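Local coordinates for protein arginine--tRNA ligase (Campylobacter jejuni, PDB 3FNR) that joins L-arginine to tRNA(Arg) at the expense of ATP, releasing AMP and diphosphate, as a monomeric class I aminoacyl-tRNA synthetase, at residues E96-H100 with A119-F123; Y171-A177 with V225-D229; L197-K202 with A255-F259; K356-M362 with E425-K430; F410-Y414 with L431-V435. The protein carries 1 engineered substitution. All blocks are in the same frame, centred on the assembly; numbering follows the deposited sequence.

Contact 1: E96-H100 with A119-F123; sequences ESILH and AKEAF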
# COMPACT_ATOMS: atom_id res chain seq x y z
N GLU A 96 33.84 -12.34 8.83
CA GLU A 96 34.52 -12.49 7.54
C GLU A 96 34.90 -11.19 6.84
O GLU A 96 35.96 -11.10 6.24
CB GLU A 96 33.72 -13.39 6.60
CG GLU A 96 34.59 -14.15 5.60
CD GLU A 96 33.78 -15.05 4.68
OE1 GLU A 96 34.07 -16.27 4.64
OE2 GLU A 96 32.87 -14.55 3.99
N SER A 97 34.03 -10.18 6.92
CA SER A 97 34.28 -8.91 6.23
C SER A 97 34.97 -7.86 7.10
O SER A 97 35.59 -6.93 6.58
CB SER A 97 33.01 -8.36 5.57
OG SER A 97 32.15 -7.71 6.50
N ILE A 98 34.86 -8.01 8.42
CA ILE A 98 35.46 -7.06 9.37
C ILE A 98 36.61 -7.71 10.15
O ILE A 98 37.66 -7.08 10.37
CB ILE A 98 34.39 -6.43 10.32
CG1 ILE A 98 33.31 -5.70 9.51
CG2 ILE A 98 35.03 -5.47 11.34
CD1 ILE A 98 32.06 -5.34 10.29
N LEU A 99 36.42 -8.96 10.53
CA LEU A 99 37.42 -9.70 11.32
C LEU A 99 38.30 -10.65 10.49
O LEU A 99 39.29 -11.18 11.00
CB LEU A 99 36.75 -10.43 12.48
CG LEU A 99 36.91 -9.90 13.91
CD1 LEU A 99 36.73 -8.39 14.00
CD2 LEU A 99 35.95 -10.61 14.86
N HIS A 100 37.92 -10.85 9.22
CA HIS A 100 38.72 -11.55 8.19
C HIS A 100 39.09 -13.01 8.45
O HIS A 100 40.12 -13.48 7.95
CB HIS A 100 39.99 -10.76 7.83
CG HIS A 100 39.75 -9.34 7.42
ND1 HIS A 100 39.16 -9.00 6.22
CD2 HIS A 100 40.03 -8.17 8.04
CE1 HIS A 100 39.09 -7.69 6.12
NE2 HIS A 100 39.61 -7.16 7.22
N ALA A 119 26.42 -4.90 10.00
CA ALA A 119 27.56 -5.50 10.68
C ALA A 119 28.60 -4.46 11.11
O ALA A 119 29.22 -4.59 12.16
CB ALA A 119 28.21 -6.54 9.80
N LYS A 120 28.79 -3.44 10.27
CA LYS A 120 29.68 -2.32 10.58
C LYS A 120 29.08 -1.45 11.68
O LYS A 120 29.81 -0.91 12.51
CB LYS A 120 29.94 -1.47 9.34
CG LYS A 120 30.98 -2.05 8.39
CD LYS A 120 31.40 -1.05 7.31
CE LYS A 120 32.35 0.02 7.87
NZ LYS A 120 32.80 0.98 6.83
N GLU A 121 27.75 -1.32 11.67
CA GLU A 121 27.03 -0.63 12.73
C GLU A 121 27.13 -1.42 14.03
O GLU A 121 27.28 -0.83 15.10
CB GLU A 121 25.55 -0.44 12.36
CG GLU A 121 25.18 0.95 11.86
CD GLU A 121 23.68 1.09 11.60
OE1 GLU A 121 23.04 1.95 12.24
OE2 GLU A 121 23.14 0.33 10.76
N ALA A 122 27.06 -2.75 13.91
CA ALA A 122 27.12 -3.66 15.06
C ALA A 122 28.49 -3.64 15.73
O ALA A 122 28.58 -3.57 16.96
CB ALA A 122 26.75 -5.08 14.64
N PHE A 123 29.54 -3.71 14.92
CA PHE A 123 30.92 -3.73 15.41
C PHE A 123 31.30 -2.43 16.12
O PHE A 123 32.07 -2.45 17.08
CB PHE A 123 31.88 -4.02 14.26
CG PHE A 123 33.29 -4.26 14.69
CD1 PHE A 123 33.65 -5.46 15.28
CD2 PHE A 123 34.26 -3.28 14.51
CE1 PHE A 123 34.97 -5.69 15.68
CE2 PHE A 123 35.58 -3.49 14.90
CZ PHE A 123 35.94 -4.70 15.49
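Ile-98 and Phe-123 carry most of this contact, with Leu-99 adding a smaller share. Both branches of Ile-98 are used. CG2 lies anti to the backbone N and sits over the centre of the Phe-123 ring. It is 3.9 Å from the ring centroid and 10° off the ring normal, a CH-pi contact made squarely on the face. The other branch runs beside the backbone N, and its CD1 reaches the backbone of the helix that holds the ring. There Ile-98 CD1 is 3.5 Å from Ala-119 O and 4.1 Å from Ala-119 CB. The same methyl also touches the Lys-120 stem, with Ile-98 CD1 and Lys-120 CG 3.9 Å apart. The Lys-120 chain then bends at its third torsion and leads its amine away. Phe-123 CG is anti to its own backbone N (chi1 -172°), which carries the ring across to Ile-98. Leu-99 joins farther out on the ring, its CD1 3.6 Å from Phe-123 CE1. No hydrogen bond crosses between the segments; the side chains meet through carbon atoms, at the protein surface. The contact joins the end region of helix 80-98 to helix 113-126. Ala-119 also packs on Ser-93 and Val-94 of helix 80-98, while Ala-122 turns to Leu-139 and Trp-142 of helix 136-157.

Contact 2: Y171-A177 with V225-D229; sequences YYDALNA and VYHKD. With SO4 (sulfate ion), chain E.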
# COMPACT_ATOMS: atom_id res chain seq x y z
N TYR A 171 2.05 -11.81 22.05
CA TYR A 171 0.96 -12.78 21.96
C TYR A 171 1.27 -14.17 22.51
O TYR A 171 0.53 -15.13 22.24
CB TYR A 171 0.50 -12.91 20.50
CG TYR A 171 -0.22 -11.68 19.98
CD1 TYR A 171 0.45 -10.74 19.20
CD2 TYR A 171 -1.57 -11.46 20.28
CE1 TYR A 171 -0.20 -9.61 18.72
CE2 TYR A 171 -2.23 -10.33 19.80
CZ TYR A 171 -1.54 -9.41 19.02
OH TYR A 171 -2.17 -8.29 18.54
N TYR A 172 2.36 -14.30 23.27
CA TYR A 172 2.73 -15.59 23.87
C TYR A 172 1.80 -15.95 25.03
O TYR A 172 1.48 -17.12 25.24
CB TYR A 172 4.18 -15.58 24.34
CG TYR A 172 5.21 -15.81 23.26
CD1 TYR A 172 6.52 -15.33 23.40
CD2 TYR A 172 4.89 -16.51 22.09
CE1 TYR A 172 7.47 -15.55 22.42
CE2 TYR A 172 5.84 -16.73 21.10
CZ TYR A 172 7.12 -16.24 21.27
OH TYR A 172 8.06 -16.45 20.30
N ASP A 173 1.36 -14.93 25.76
CA ASP A 173 0.42 -15.09 26.86
C ASP A 173 -1.02 -15.30 26.38
O ASP A 173 -1.87 -15.73 27.15
CB ASP A 173 0.47 -13.86 27.78
CG ASP A 173 1.78 -13.76 28.57
OD1 ASP A 173 2.36 -14.81 28.93
OD2 ASP A 173 2.23 -12.61 28.83
N ALA A 174 -1.29 -15.00 25.11
CA ALA A 174 -2.65 -15.00 24.57
C ALA A 174 -3.09 -16.32 23.95
O ALA A 174 -4.24 -16.47 23.52
CB ALA A 174 -2.81 -13.86 23.56
N LEU A 175 -2.18 -17.29 23.91
CA LEU A 175 -2.43 -18.57 23.27
C LEU A 175 -3.50 -19.40 23.98
O LEU A 175 -4.37 -20.00 23.34
CB LEU A 175 -1.12 -19.37 23.19
CG LEU A 175 -1.18 -20.80 22.64
CD1 LEU A 175 -1.72 -20.85 21.22
CD2 LEU A 175 0.20 -21.41 22.72
N ASN A 176 -3.41 -19.42 25.31
CA ASN A 176 -4.33 -20.20 26.11
C ASN A 176 -5.79 -19.79 25.94
O ASN A 176 -6.66 -20.66 25.79
CB ASN A 176 -3.90 -20.24 27.58
CG ASN A 176 -2.77 -21.24 27.83
OD1 ASN A 176 -1.73 -21.21 27.16
ND2 ASN A 176 -2.98 -22.14 28.78
N ALA A 177 -6.05 -18.48 25.94
CA ALA A 177 -7.39 -17.93 25.74
C ALA A 177 -7.97 -18.31 24.37
O ALA A 177 -9.17 -18.54 24.24
CB ALA A 177 -7.38 -16.42 25.93
N VAL A 225 -4.39 -16.60 16.93
CA VAL A 225 -4.27 -15.72 18.11
C VAL A 225 -4.33 -14.23 17.74
O VAL A 225 -5.10 -13.48 18.33
CB VAL A 225 -2.94 -16.01 18.88
CG1 VAL A 225 -2.67 -14.95 19.95
CG2 VAL A 225 -2.95 -17.40 19.50
N TYR A 226 -3.52 -13.83 16.76
CA TYR A 226 -3.49 -12.45 16.29
C TYR A 226 -4.84 -12.03 15.71
O TYR A 226 -5.37 -10.97 16.03
CB TYR A 226 -2.39 -12.27 15.23
CG TYR A 226 -2.32 -10.88 14.65
CD1 TYR A 226 -2.32 -9.77 15.49
CD2 TYR A 226 -2.25 -10.67 13.27
CE1 TYR A 226 -2.27 -8.49 14.97
CE2 TYR A 226 -2.18 -9.38 12.75
CZ TYR A 226 -2.20 -8.30 13.61
OH TYR A 226 -2.13 -7.02 13.13
N HIS A 227 -5.39 -12.89 14.86
CA HIS A 227 -6.67 -12.60 14.23
C HIS A 227 -7.83 -12.52 15.22
O HIS A 227 -8.73 -11.70 15.05
CB HIS A 227 -6.95 -13.60 13.12
CG HIS A 227 -6.30 -13.22 11.82
ND1 HIS A 227 -4.99 -13.51 11.53
CD2 HIS A 227 -6.79 -12.54 10.76
CE1 HIS A 227 -4.69 -13.04 10.33
NE2 HIS A 227 -5.77 -12.45 9.84
N LYS A 228 -7.77 -13.34 16.28
CA LYS A 228 -8.73 -13.27 17.37
C LYS A 228 -8.73 -11.89 18.02
O LYS A 228 -9.78 -11.31 18.28
CB LYS A 228 -8.42 -14.34 18.43
CG LYS A 228 -9.42 -14.36 19.59
CD LYS A 228 -9.03 -15.38 20.65
CE LYS A 228 -9.94 -15.29 21.86
NZ LYS A 228 -9.53 -14.15 22.74
N ASP A 229 -7.53 -11.37 18.30
CA ASP A 229 -7.37 -9.99 18.76
C ASP A 229 -7.94 -8.97 17.74
O ASP A 229 -8.82 -8.19 18.11
CB ASP A 229 -5.90 -9.71 19.06
CG ASP A 229 -5.63 -8.24 19.44
OD1 ASP A 229 -6.54 -7.51 19.87
OD2 ASP A 229 -4.46 -7.82 19.31
S SO4 E . 11.16 -15.28 22.15
O1 SO4 E . 10.92 -15.46 23.58
O2 SO4 E . 12.13 -14.21 21.96
O3 SO4 E . 11.67 -16.52 21.57
O4 SO4 E . 9.91 -14.92 21.49
O HOH W 1 -6.11 -14.52 22.94
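Tyr-171 lies against the helix of Val-225, Tyr-226 and Asp-229, within the catalytic domain of a class I synthetase, which has the Rossmann-type fold of the HUP clan. The tight part is built round the Tyr-171 ring. Val-225 CG1 packs obliquely on it, 3.7 Å from Tyr-171 CD2, and the same methyl meets Ala-174 CB at 3.8 Å. Tyr-226 turns its edge toward the Tyr-171 face in an offset edge-to-face pair, with centroids 5.6 Å apart and planes at 73°. The Tyr-226 hydroxyl is bonded away from this pair, to Glu-73. Val-225 CG2 packs 4.0 Å from Leu-175 CD1, the two side chains crossing at about a right angle.

The Lys-228 side is looser. Its chain is extended until the last torsion, where it bends. A water bridges the gap: it donates to Ala-174 O at 2.8 Å and accepts only a weak bond from Lys-228 NZ. Farther out, Tyr-172 points away from the helix; in one of its two modelled positions its hydroxyl lies near a sulfate ion, a doubtful bond.

Asp-229 lies at the edge of the Tyr-171 ring, with its carboxylate turned 47° from the ring plane. Its OD2 also forms a salt bridge with Arg-233, a second partner that may favour the charged carboxylate. The Tyr-171 OH to Asp-229 OD2 hydrogen bond measures 2.5 Å, very short, and its exact length is doubtful.

Contact 3: L197-K202 with A255-F259; sequences LASSQK and AAMEF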
# COMPACT_ATOMS: atom_id res chain seq x y z
N LEU A 197 -6.93 -28.22 14.92
CA LEU A 197 -8.14 -27.47 14.60
C LEU A 197 -9.00 -28.28 13.64
O LEU A 197 -8.52 -28.75 12.61
CB LEU A 197 -7.80 -26.10 13.99
CG LEU A 197 -8.94 -25.21 13.44
CD1 LEU A 197 -9.62 -24.40 14.54
CD2 LEU A 197 -8.39 -24.28 12.38
N ALA A 198 -10.29 -28.42 13.95
CA ALA A 198 -11.22 -29.21 13.14
C ALA A 198 -11.77 -28.41 11.97
O ALA A 198 -12.98 -28.28 11.81
CB ALA A 198 -12.35 -29.74 14.02
N SER A 199 -10.87 -27.89 11.14
CA SER A 199 -11.22 -26.90 10.11
C SER A 199 -12.00 -27.47 8.94
O SER A 199 -12.75 -26.74 8.28
CB SER A 199 -9.97 -26.16 9.63
OG SER A 199 -8.90 -27.06 9.37
N SER A 200 -11.86 -28.77 8.70
CA SER A 200 -12.64 -29.45 7.65
C SER A 200 -14.14 -29.56 7.98
O SER A 200 -14.94 -29.86 7.09
CB SER A 200 -12.06 -30.83 7.38
OG SER A 200 -12.15 -31.64 8.53
N GLN A 201 -14.50 -29.32 9.24
CA GLN A 201 -15.91 -29.22 9.65
C GLN A 201 -16.51 -27.86 9.25
O GLN A 201 -17.71 -27.64 9.39
CB GLN A 201 -16.06 -29.43 11.16
CG GLN A 201 -15.60 -30.81 11.67
CD GLN A 201 -15.90 -31.04 13.15
OE1 GLN A 201 -16.65 -30.28 13.78
NE2 GLN A 201 -15.30 -32.09 13.72
N LYS A 202 -15.65 -26.97 8.75
CA LYS A 202 -16.02 -25.62 8.35
C LYS A 202 -15.51 -25.26 6.94
O LYS A 202 -15.26 -24.09 6.64
CB LYS A 202 -15.51 -24.60 9.37
CG LYS A 202 -16.58 -23.81 10.12
CD LYS A 202 -17.09 -24.52 11.36
CE LYS A 202 -18.23 -23.73 11.98
NZ LYS A 202 -19.06 -24.54 12.91
N ALA A 255 -12.35 -20.69 8.89
CA ALA A 255 -12.79 -21.78 9.76
C ALA A 255 -12.44 -21.50 11.22
O ALA A 255 -13.26 -21.71 12.11
CB ALA A 255 -12.14 -23.10 9.32
N ALA A 256 -11.22 -20.99 11.43
CA ALA A 256 -10.75 -20.59 12.75
C ALA A 256 -11.60 -19.49 13.35
O ALA A 256 -11.97 -19.55 14.52
CB ALA A 256 -9.31 -20.15 12.67
N MET A 257 -11.94 -18.49 12.53
CA MET A 257 -12.77 -17.37 12.97
C MET A 257 -14.19 -17.80 13.32
O MET A 257 -14.79 -17.28 14.26
CB MET A 257 -12.76 -16.21 11.95
CG MET A 257 -11.37 -15.57 11.68
SD MET A 257 -10.50 -14.96 13.14
CE MET A 257 -9.34 -16.31 13.40
N GLU A 258 -14.72 -18.77 12.57
CA GLU A 258 -16.04 -19.32 12.88
C GLU A 258 -16.01 -20.06 14.22
O GLU A 258 -16.95 -19.97 15.01
CB GLU A 258 -16.53 -20.26 11.77
CG GLU A 258 -16.89 -19.57 10.45
CD GLU A 258 -18.15 -18.70 10.52
OE1 GLU A 258 -18.29 -17.78 9.68
OE2 GLU A 258 -19.01 -18.93 11.40
N PHE A 259 -14.90 -20.75 14.48
CA PHE A 259 -14.69 -21.47 15.74
C PHE A 259 -14.29 -20.54 16.90
O PHE A 259 -13.92 -21.02 17.97
CB PHE A 259 -13.62 -22.55 15.56
CG PHE A 259 -14.13 -23.85 14.99
CD1 PHE A 259 -15.30 -24.45 15.46
CD2 PHE A 259 -13.40 -24.50 14.00
CE1 PHE A 259 -15.74 -25.66 14.94
CE2 PHE A 259 -13.83 -25.70 13.47
CZ PHE A 259 -15.00 -26.29 13.94
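Lys-202 packs on Ala-255, Glu-258 and Phe-259 at the end of helix 250-258. Its CB rests on the helix, 3.7 Å from Ala-255 CB. CG comes next and meets Glu-258 CB at 3.9 Å. The chain bends at the second torsion (chi2 87°), which turns it over the Phe-259 ring. CD then lies above one face, offset toward the rim. It is 4.0 Å from the ring centroid and 21° off the normal, a CH-pi contact. CE passes Glu-258 CB at 3.9 Å, and NZ ends near the ring, 4.0 Å from Phe-259 CE1. The amine does not pair with the Glu-258 carboxylate: Lys-202 NZ and Glu-258 OE2 are 5.8 Å apart. Glu-258 OE1 instead bonds Ser-264.

Earlier residues of the same segment meet the rest of the Phe-259 ring. Ala-198 O lies in the ring plane at its edge, 3.2 Å from Phe-259 CE2. Leu-197 CD1 approaches obliquely. Ala-198 is the centre of an inverse gamma turn at the end of strand 194-197 of the three-stranded antiparallel sheet, and a short 3-10 segment comes after it. Ser-199 CB also packs on Ala-255, while its hydroxyl bonds Asp-204 and Lys-206.

No hydrogen bond links the segments. The contact rests on packing, with lysine carbons on a ring face and Ala-198 O near the weakly positive ring edge, so it probably depends more on shape than charge.

Contact 4: K356-M362 with E425-K430; sequences KKIDDVM and ENDLLK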
# COMPACT_ATOMS: atom_id res chain seq x y z
N LYS A 356 -3.90 36.00 -13.76
CA LYS A 356 -5.08 35.82 -12.91
C LYS A 356 -4.90 34.71 -11.88
O LYS A 356 -4.18 33.74 -12.10
CB LYS A 356 -6.32 35.58 -13.76
CG LYS A 356 -6.92 36.84 -14.36
CD LYS A 356 -8.02 36.53 -15.35
CE LYS A 356 -8.64 37.80 -15.91
NZ LYS A 356 -9.46 37.53 -17.12
N LYS A 357 -5.56 34.89 -10.74
CA LYS A 357 -5.67 33.83 -9.74
C LYS A 357 -7.04 33.17 -9.88
O LYS A 357 -7.94 33.73 -10.52
CB LYS A 357 -5.50 34.39 -8.32
CG LYS A 357 -4.05 34.73 -7.95
CD LYS A 357 -3.94 35.31 -6.54
CE LYS A 357 -4.03 34.23 -5.46
NZ LYS A 357 -3.93 34.79 -4.07
N ILE A 358 -7.18 31.99 -9.29
CA ILE A 358 -8.40 31.18 -9.43
C ILE A 358 -9.64 31.84 -8.81
O ILE A 358 -10.76 31.51 -9.17
CB ILE A 358 -8.21 29.71 -8.92
CG1 ILE A 358 -7.77 29.68 -7.45
CG2 ILE A 358 -7.22 28.95 -9.80
CD1 ILE A 358 -7.58 28.27 -6.88
N ASP A 359 -9.41 32.79 -7.91
CA ASP A 359 -10.49 33.55 -7.27
C ASP A 359 -11.03 34.69 -8.16
O ASP A 359 -12.13 35.18 -7.93
CB ASP A 359 -10.04 34.10 -5.91
CG ASP A 359 -9.39 33.04 -5.03
OD1 ASP A 359 -8.20 32.71 -5.26
OD2 ASP A 359 -10.06 32.53 -4.10
N ASP A 360 -10.25 35.09 -9.16
CA ASP A 360 -10.65 36.16 -10.08
C ASP A 360 -11.64 35.69 -11.14
O ASP A 360 -12.33 36.51 -11.76
CB ASP A 360 -9.43 36.78 -10.77
CG ASP A 360 -8.35 37.25 -9.79
OD1 ASP A 360 -7.19 37.43 -10.23
OD2 ASP A 360 -8.65 37.45 -8.59
N VAL A 361 -11.70 34.37 -11.36
CA VAL A 361 -12.51 33.78 -12.43
C VAL A 361 -13.73 33.04 -11.89
O VAL A 361 -14.52 32.49 -12.65
CB VAL A 361 -11.66 32.82 -13.31
CG1 VAL A 361 -10.42 33.52 -13.82
CG2 VAL A 361 -11.28 31.55 -12.54
N MET A 362 -13.86 33.05 -10.56
CA MET A 362 -14.95 32.40 -9.82
C MET A 362 -16.34 32.88 -10.25
O MET A 362 -17.27 32.07 -10.36
CB MET A 362 -14.75 32.68 -8.32
CG MET A 362 -15.65 31.87 -7.40
SD MET A 362 -15.07 30.19 -7.21
CE MET A 362 -13.82 30.41 -5.94
N GLU A 425 -12.58 34.06 -21.56
CA GLU A 425 -11.36 33.67 -20.87
C GLU A 425 -11.67 33.13 -19.48
O GLU A 425 -11.23 32.04 -19.12
CB GLU A 425 -10.41 34.88 -20.78
CG GLU A 425 -9.07 34.60 -20.13
CD GLU A 425 -8.20 35.84 -20.04
OE1 GLU A 425 -7.90 36.27 -18.91
OE2 GLU A 425 -7.84 36.40 -21.10
N ASN A 426 -12.47 33.88 -18.72
CA ASN A 426 -12.85 33.51 -17.36
C ASN A 426 -13.59 32.18 -17.25
O ASN A 426 -13.33 31.41 -16.32
CB ASN A 426 -13.64 34.64 -16.71
CG ASN A 426 -12.80 35.87 -16.46
OD1 ASN A 426 -11.59 35.87 -16.72
ND2 ASN A 426 -13.42 36.93 -15.95
N ASP A 427 -14.50 31.93 -18.19
CA ASP A 427 -15.24 30.66 -18.29
C ASP A 427 -14.29 29.49 -18.47
O ASP A 427 -14.40 28.47 -17.77
CB ASP A 427 -16.22 30.69 -19.46
CG ASP A 427 -17.61 31.17 -19.07
OD1 ASP A 427 -17.84 31.53 -17.90
OD2 ASP A 427 -18.50 31.18 -19.95
N LEU A 428 -13.36 29.65 -19.40
CA LEU A 428 -12.37 28.61 -19.70
C LEU A 428 -11.39 28.41 -18.54
O LEU A 428 -11.10 27.28 -18.18
CB LEU A 428 -11.62 28.94 -20.99
CG LEU A 428 -12.50 28.98 -22.25
CD1 LEU A 428 -11.74 29.61 -23.41
CD2 LEU A 428 -12.96 27.58 -22.61
N LEU A 429 -10.90 29.50 -17.97
CA LEU A 429 -10.05 29.42 -16.79
C LEU A 429 -10.73 28.73 -15.61
O LEU A 429 -10.12 27.87 -14.97
CB LEU A 429 -9.55 30.81 -16.38
CG LEU A 429 -8.52 31.45 -17.31
CD1 LEU A 429 -8.19 32.87 -16.86
CD2 LEU A 429 -7.24 30.61 -17.42
N LYS A 430 -11.99 29.07 -15.34
CA LYS A 430 -12.74 28.46 -14.24
C LYS A 430 -12.90 26.96 -14.47
O LYS A 430 -12.72 26.15 -13.55
CB LYS A 430 -14.11 29.12 -14.05
CG LYS A 430 -14.82 28.71 -12.76
CD LYS A 430 -16.23 29.28 -12.69
CE LYS A 430 -17.05 28.65 -11.59
NZ LYS A 430 -18.35 29.36 -11.41
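Lys-356 leaves with CG beside the backbone N (chi1 -79°) and runs extended beyond it, which takes NZ to the first turn of helix 425-445. Glu-425 is extended too and comes from the opposite direction. Both segments belong to the DALR anticodon-binding domain, a helical bundle. Lys-356 NZ is gripped twice. It forms a salt bridge with Glu-425 OE1 at 2.7 Å, approaching from above the carboxylate plane. It also donates to Asn-426 OD1 at 2.7 Å, in the carbonyl plane and on a lone pair. Next to this polar group lies Val-361, whose two methyls meet neighbouring residues of the helix. CG1 meets Leu-429 CD1 at 3.8 Å, and CG2 meets Lys-430 CB at 4.0 Å. Phe-351 of helix 336-353 packs on Val-361 as well. Lys-430 runs extended past Val-361 O, and its amine bonds chiefly Asn-9, and also Asn-13 and the carbonyl of Ala-364. Within this contact, Lys-430 NZ donates to Met-362 O at 3.1 Å, tilted 22° from the carbonyl plane.

Contact 5: F410-Y414 with L431-V435; sequences FHKFY and LFSLV. With SO4 (sulfate ion), chain D.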
# COMPACT_ATOMS: atom_id res chain seq x y z
N PHE A 410 -8.60 16.90 -21.32
CA PHE A 410 -8.12 18.26 -21.09
C PHE A 410 -7.16 18.72 -22.18
O PHE A 410 -7.36 19.77 -22.77
CB PHE A 410 -7.43 18.45 -19.74
CG PHE A 410 -6.66 19.74 -19.65
CD1 PHE A 410 -7.33 20.94 -19.48
CD2 PHE A 410 -5.27 19.77 -19.79
CE1 PHE A 410 -6.65 22.15 -19.43
CE2 PHE A 410 -4.57 20.97 -19.75
CZ PHE A 410 -5.26 22.16 -19.58
N HIS A 411 -6.11 17.93 -22.40
CA HIS A 411 -5.07 18.27 -23.36
C HIS A 411 -5.67 18.57 -24.71
O HIS A 411 -5.37 19.60 -25.30
CB HIS A 411 -4.03 17.14 -23.47
CG HIS A 411 -3.03 17.12 -22.35
ND1 HIS A 411 -2.22 18.20 -22.06
CD2 HIS A 411 -2.69 16.15 -21.47
CE1 HIS A 411 -1.43 17.90 -21.05
NE2 HIS A 411 -1.69 16.66 -20.67
N LYS A 412 -6.55 17.68 -25.17
CA LYS A 412 -7.22 17.83 -26.45
C LYS A 412 -8.07 19.10 -26.48
O LYS A 412 -8.00 19.88 -27.43
CB LYS A 412 -8.04 16.59 -26.78
CG LYS A 412 -8.45 16.51 -28.24
CD LYS A 412 -9.75 15.76 -28.45
CE LYS A 412 -10.04 15.56 -29.94
NZ LYS A 412 -9.98 16.83 -30.72
N PHE A 413 -8.84 19.34 -25.42
CA PHE A 413 -9.62 20.58 -25.32
C PHE A 413 -8.76 21.84 -25.41
O PHE A 413 -9.07 22.74 -26.20
CB PHE A 413 -10.46 20.62 -24.04
CG PHE A 413 -11.34 21.83 -23.93
CD1 PHE A 413 -10.98 22.92 -23.14
CD2 PHE A 413 -12.54 21.89 -24.64
CE1 PHE A 413 -11.80 24.04 -23.06
CE2 PHE A 413 -13.37 23.00 -24.56
CZ PHE A 413 -13.01 24.07 -23.78
N TYR A 414 -7.70 21.91 -24.62
CA TYR A 414 -6.86 23.11 -24.57
C TYR A 414 -6.09 23.36 -25.87
O TYR A 414 -5.84 24.50 -26.23
CB TYR A 414 -5.94 23.08 -23.34
CG TYR A 414 -5.07 24.30 -23.13
CD1 TYR A 414 -3.78 24.16 -22.64
CD2 TYR A 414 -5.53 25.60 -23.40
CE1 TYR A 414 -2.96 25.25 -22.43
CE2 TYR A 414 -4.70 26.71 -23.20
CZ TYR A 414 -3.42 26.52 -22.70
OH TYR A 414 -2.56 27.57 -22.48
N LEU A 431 -13.23 26.60 -15.71
CA LEU A 431 -13.25 25.22 -16.13
C LEU A 431 -11.92 24.56 -15.79
O LEU A 431 -11.90 23.53 -15.12
CB LEU A 431 -13.52 25.10 -17.63
CG LEU A 431 -13.43 23.69 -18.23
CD1 LEU A 431 -14.42 22.76 -17.58
CD2 LEU A 431 -13.65 23.70 -19.72
N PHE A 432 -10.83 25.18 -16.22
CA PHE A 432 -9.48 24.64 -16.03
C PHE A 432 -9.15 24.48 -14.55
O PHE A 432 -8.52 23.49 -14.17
CB PHE A 432 -8.44 25.52 -16.72
CG PHE A 432 -8.39 25.37 -18.23
CD1 PHE A 432 -7.29 25.83 -18.94
CD2 PHE A 432 -9.44 24.78 -18.94
CE1 PHE A 432 -7.23 25.71 -20.32
CE2 PHE A 432 -9.40 24.67 -20.32
CZ PHE A 432 -8.29 25.13 -21.01
N SER A 433 -9.59 25.44 -13.74
CA SER A 433 -9.30 25.43 -12.30
C SER A 433 -9.94 24.23 -11.64
O SER A 433 -9.40 23.68 -10.68
CB SER A 433 -9.77 26.72 -11.62
OG SER A 433 -11.18 26.73 -11.48
N LEU A 434 -11.08 23.81 -12.18
CA LEU A 434 -11.77 22.63 -11.68
C LEU A 434 -11.10 21.32 -12.12
O LEU A 434 -11.05 20.37 -11.35
CB LEU A 434 -13.22 22.68 -12.12
CG LEU A 434 -14.18 21.74 -11.42
CD1 LEU A 434 -14.31 22.06 -9.93
CD2 LEU A 434 -15.49 21.89 -12.11
N VAL A 435 -10.59 21.29 -13.35
CA VAL A 435 -9.80 20.15 -13.86
C VAL A 435 -8.51 19.98 -13.04
O VAL A 435 -8.18 18.87 -12.62
CB VAL A 435 -9.47 20.30 -15.37
CG1 VAL A 435 -8.63 19.14 -15.88
CG2 VAL A 435 -10.77 20.42 -16.19
S SO4 D . -3.65 30.24 -24.96
O1 SO4 D . -4.28 31.28 -24.16
O2 SO4 D . -2.68 29.53 -24.13
O3 SO4 D . -4.65 29.32 -25.48
O4 SO4 D . -2.97 30.86 -26.09
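Segments 410-414 and 431-435 of two helices run nearly antiparallel, at 162°, and their segment axes come within 12.2 Å. That wide spacing is filled by large side chains. Phe-432 reaches across from its helix, its CG beside the backbone N (chi1 -75°), and three aromatic residues meet its ring, one on a face and two at the edge. Phe-410 points its edge at the Phe-432 face, with CE1 over the ring centre. This edge-to-face (T-shaped) pair has centroids 4.9 Å apart and planes at 77°. Phe-432 in turn sends its edge toward the face of Tyr-414 in an offset edge-to-face pair, its CE1 3.5 Å from Tyr-414 CD2. Phe-410, Tyr-414 and Phe-432 thus form an aromatic cluster in the helical DALR anticodon-binding domain, between helices 398-416 and 425-445. Helix 336-353 covers it, with Ala-343 and Ile-347 on Phe-410. Phe-413 meets the Phe-432 rim edge to edge, its CD1 3.7 Å from Phe-432 CE2. Its CE1 also touches Leu-431 CD2 at 3.8 Å. Val-435 CG1 packs on the Phe-410 stem, 4.1 Å from CB. Tyr-414 OH donates to a sulfate oxygen, O2, at 2.6 Å. Lys-353, Val-419 and Val-420 also bond this ion, probably a crystallisation component.

Overall arrangement
The five contacts fall into two regions. Contacts 1, 2 and 3 lie in the catalytic domain, contacts 4 and 5 in the anticodon-binding domain. Contacts 2 and 3 are neighbours, with centres about 17 Å apart, and touch through His-227 CB and Met-257 CE at 3.6 Å. Their segments alternate along the chain. Contacts 4 and 5 are closer still, with centres about 12 Å apart, and share helix 425-445. There Leu-428 CD2 packs on Phe-413 CZ. Contact 1 stands alone, its centre about 38 Å from that of contact 2. Contacts 2 and 5 are about 55 Å apart between centres, across the centre of the chain. No contact segment includes the HIGH motif, residues 39-49.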